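Local coordinates for protein carbonic anhydrase (Unidentified, PDB 3R1W) that probably catalyses the reversible hydration of carbon dioxide to bicarbonate, as a trimeric beta-helix carbonic anhydrase resembling the gamma class, at residues 94-97 with 98-102; 129-132 with 133-137. All coordinates share one frame; numbering follows the deposited sequence.

Interaction 1 of 2, residues 94-97 with 98-102; sequences VTIG and HQAML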
loop_
_atom_site.group_PDB
_atom_site.type_symbol
_atom_site.label_atom_id
_atom_site.label_comp_id
_atom_site.label_asym_id
_atom_site.label_seq_id
_atom_site.Cartn_x
_atom_site.Cartn_y
_atom_site.Cartn_z
ATOM N N VAL B 94 5.402 20.075 -0.490
ATOM C CA VAL B 94 5.905 18.734 -0.736
ATOM C C VAL B 94 4.762 17.880 -1.274
ATOM O O VAL B 94 3.655 17.905 -0.747
ATOM C CB VAL B 94 6.505 18.116 0.553
ATOM C CG1 VAL B 94 6.871 16.644 0.331
ATOM C CG2 VAL B 94 7.723 18.924 1.006
ATOM N N THR B 95 5.020 17.152 -2.353
ATOM C CA THR B 95 4.005 16.266 -2.910
ATOM C C THR B 95 4.405 14.821 -2.599
ATOM O O THR B 95 5.381 14.309 -3.144
ATOM C CB THR B 95 3.852 16.470 -4.426
ATOM O OG1 THR B 95 3.517 17.838 -4.695
ATOM C CG2 THR B 95 2.743 15.563 -4.983
ATOM N N ILE B 96 3.663 14.173 -1.708
ATOM C CA ILE B 96 3.974 12.795 -1.342
ATOM C C ILE B 96 3.056 11.872 -2.137
ATOM O O ILE B 96 1.853 11.820 -1.894
ATOM C CB ILE B 96 3.839 12.581 0.184
ATOM C CG1 ILE B 96 4.783 13.536 0.931
ATOM C CG2 ILE B 96 4.145 11.126 0.569
ATOM C CD1 ILE B 96 4.454 13.675 2.410
ATOM N N GLY B 97 3.635 11.169 -3.109
ATOM C CA GLY B 97 2.879 10.347 -4.042
ATOM C C GLY B 97 2.153 9.169 -3.410
ATOM O O GLY B 97 2.455 8.775 -2.281
ATOM N N HIS B 98 1.196 8.606 -4.147
ATOM C CA HIS B 98 0.390 7.479 -3.662
ATOM C C HIS B 98 1.261 6.362 -3.117
ATOM O O HIS B 98 2.302 6.050 -3.686
ATOM C CB HIS B 98 -0.476 6.897 -4.791
ATOM C CG HIS B 98 -1.093 7.932 -5.680
ATOM N ND1 HIS B 98 -2.250 8.601 -5.344
ATOM C CD2 HIS B 98 -0.719 8.409 -6.892
ATOM C CE1 HIS B 98 -2.559 9.451 -6.308
ATOM N NE2 HIS B 98 -1.646 9.356 -7.256
ATOM N N GLN B 99 0.824 5.743 -2.024
ATOM C CA GLN B 99 1.503 4.560 -1.500
ATOM C C GLN B 99 2.955 4.815 -1.110
ATOM O O GLN B 99 3.771 3.893 -1.103
ATOM C CB GLN B 99 1.427 3.392 -2.493
ATOM C CG GLN B 99 -0.002 2.985 -2.846
ATOM C CD GLN B 99 -0.042 1.846 -3.844
ATOM O OE1 GLN B 99 0.905 1.648 -4.614
ATOM N NE2 GLN B 99 -1.130 1.083 -3.829
ATOM N N ALA B 100 3.276 6.058 -0.767
ATOM C CA ALA B 100 4.610 6.358 -0.251
ATOM C C ALA B 100 4.808 5.709 1.129
ATOM O O ALA B 100 3.845 5.417 1.835
ATOM C CB ALA B 100 4.822 7.862 -0.178
ATOM N N MET B 101 6.064 5.491 1.503
ATOM C CA MET B 101 6.382 4.985 2.827
ATOM C C MET B 101 7.478 5.859 3.395
ATOM O O MET B 101 8.634 5.754 2.976
ATOM C CB MET B 101 6.906 3.552 2.730
ATOM C CG MET B 101 7.342 2.942 4.061
ATOM S SD MET B 101 5.978 2.494 5.147
ATOM C CE MET B 101 6.326 3.603 6.505
ATOM N N LEU B 102 7.104 6.726 4.329
ATOM C CA LEU B 102 8.027 7.681 4.922
ATOM C C LEU B 102 8.224 7.283 6.369
ATOM O O LEU B 102 7.255 7.184 7.130
ATOM C CB LEU B 102 7.479 9.109 4.831
ATOM C CG LEU B 102 7.600 9.851 3.487
ATOM C CD1 LEU B 102 7.103 9.009 2.343
ATOM C CD2 LEU B 102 6.857 11.201 3.507
#

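Interaction 2 of 2, residues 129-132 with 133-137; sequences VIVA and AGATV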
loop_
_atom_site.group_PDB
_atom_site.type_symbol
_atom_site.label_atom_id
_atom_site.label_comp_id
_atom_site.label_asym_id
_atom_site.label_seq_id
_atom_site.Cartn_x
_atom_site.Cartn_y
_atom_site.Cartn_z
ATOM N N VAL B 129 14.129 18.660 -4.581
ATOM C CA VAL B 129 14.625 17.365 -4.997
ATOM C C VAL B 129 13.453 16.573 -5.562
ATOM O O VAL B 129 12.324 16.724 -5.101
ATOM C CB VAL B 129 15.208 16.592 -3.785
ATOM C CG1 VAL B 129 15.357 15.113 -4.106
ATOM C CG2 VAL B 129 16.534 17.225 -3.329
ATOM N N ILE B 130 13.721 15.751 -6.568
ATOM C CA ILE B 130 12.733 14.800 -7.068
ATOM C C ILE B 130 13.178 13.391 -6.709
ATOM O O ILE B 130 14.299 12.987 -7.029
ATOM C CB ILE B 130 12.562 14.892 -8.602
ATOM C CG1 ILE B 130 11.889 16.214 -8.988
ATOM C CG2 ILE B 130 11.747 13.704 -9.118
ATOM C CD1 ILE B 130 11.884 16.480 -10.488
ATOM N N VAL B 131 12.304 12.657 -6.021
ATOM C CA VAL B 131 12.525 11.239 -5.749
ATOM C C VAL B 131 11.611 10.465 -6.686
ATOM O O VAL B 131 10.382 10.571 -6.605
ATOM C CB VAL B 131 12.232 10.865 -4.273
ATOM C CG1 VAL B 131 12.440 9.354 -4.037
ATOM C CG2 VAL B 131 13.115 11.679 -3.332
ATOM N N ALA B 132 12.217 9.723 -7.605
ATOM C CA ALA B 132 11.462 9.028 -8.647
ATOM C C ALA B 132 10.551 7.989 -8.035
ATOM O O ALA B 132 10.851 7.435 -6.969
ATOM C CB ALA B 132 12.408 8.374 -9.644
ATOM N N ALA B 133 9.446 7.714 -8.720
ATOM C CA ALA B 133 8.518 6.680 -8.283
ATOM C C ALA B 133 9.252 5.367 -8.016
ATOM O O ALA B 133 10.104 4.956 -8.799
ATOM C CB ALA B 133 7.427 6.478 -9.336
ATOM N N GLY B 134 8.917 4.710 -6.910
ATOM C CA GLY B 134 9.474 3.403 -6.605
ATOM C C GLY B 134 10.872 3.399 -6.006
ATOM O O GLY B 134 11.434 2.328 -5.756
ATOM N N ALA B 135 11.423 4.579 -5.743
ATOM C CA ALA B 135 12.781 4.663 -5.202
ATOM C C ALA B 135 12.828 4.265 -3.735
ATOM O O ALA B 135 11.844 4.404 -3.013
ATOM C CB ALA B 135 13.341 6.062 -5.374
ATOM N N THR B 136 13.979 3.768 -3.296
ATOM C CA THR B 136 14.204 3.588 -1.866
ATOM C C THR B 136 15.413 4.399 -1.425
ATOM O O THR B 136 16.545 4.125 -1.838
ATOM C CB THR B 136 14.439 2.123 -1.485
ATOM O OG1 THR B 136 13.294 1.339 -1.838
ATOM C CG2 THR B 136 14.684 2.012 0.012
ATOM N N VAL B 137 15.161 5.398 -0.587
ATOM C CA VAL B 137 16.223 6.233 -0.039
ATOM C C VAL B 137 16.677 5.614 1.270
ATOM O O VAL B 137 15.926 5.583 2.243
ATOM C CB VAL B 137 15.729 7.676 0.188
ATOM C CG1 VAL B 137 16.833 8.558 0.770
ATOM C CG2 VAL B 137 15.212 8.265 -1.127
#

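Interaction 1 of 2, residues 94-97 with 98-102
The single backbone N-H of A100 faces two acceptors, G97 O across the turn and the hydroxyl OG of S71 on the neighbouring coil. The bond from A100 N to G97 O is weak and bent, 3.2 Å long with an N-H...O angle of 134°. G97 to A100 form a type II beta turn, which carries the chain from strand 94-96 into strand 101-103. Inside this corner I96 meets the returning strand. Its CG1 sits beside the backbone N (chi1 -59°), which leaves CG2 anti to that N and on the turn side, tight against A100 CB at 3.4 Å. The CG1 branch brings CD1 to 3.6 Å from L102 CD2. The I96 and L102 side chains cross obliquely. With an alanine here in place of I96, both branches are gone, and a gap would probably open beside A100 and L102. H98 turns outward: its ND1 is hydrogen-bonded to D69, and its ring meets H74 and H103 of the second subunit, a grouping consistent with the three-histidine metal site between subunits in gamma-class carbonic anhydrases. Q99 bonds to K116 through OE1 and to A100 O of the second subunit through NE2. The packing of I96, A100 and L102 thus lies inside the coil, while the polar ends of H98 and Q99 bond within the chain and both residues also reach the second subunit.

Interaction 2 of 2, residues 129-132 with 133-137
One hydrogen bond closes the turn between A132 and A135. A135 N donates to A132 O over 3.2 Å, with an N-H...O angle of 146°. The four residues A132 to A135 make a type II beta turn, and G134 occupies its positive-phi position, where glycine is favoured. The apolar contacts lie on the inner side of the corner. V131 places CG1 anti to its backbone N (chi1 178°) and beside its carbonyl carbon, which brings that methyl next to the turn. There it meets A135 CB at 3.7 Å and, more loosely, V137 CG2 at 4.2 Å. A135 CB also lies 3.3 Å from A132 O, so this small side chain sits against both the turn carbonyl and V131. I119 and L143 pack on V131 and V137 from strands 118-119 and 142-143 of the beta-helix. On the outer side, A133 packs on M120 of the second subunit. Short strands joined by tight turns, with small aliphatic groups directed inward at the corner, are typical of the left-handed beta-helix built from hexapeptide repeats.

Along the chain, interaction 1 closes before interaction 2 opens. Each is a corner where the chain passes from one face of the beta-helix to the next. Strands 94-96 and 130-131 belong to the same sheet, with strand 111-113 between them. Strands 101-103 and 136-137 share the second sheet, with 118-119 between. The two corners are therefore two coils apart. Their centres lie 10 Å apart and their nearest atoms about 7 Å, without touching. They repeat the same turn along one edge of the beta-helix that faces the second subunit. The corner at 94-102 brings H98 to the histidines there, where a metal site would be expected as in the gamma class.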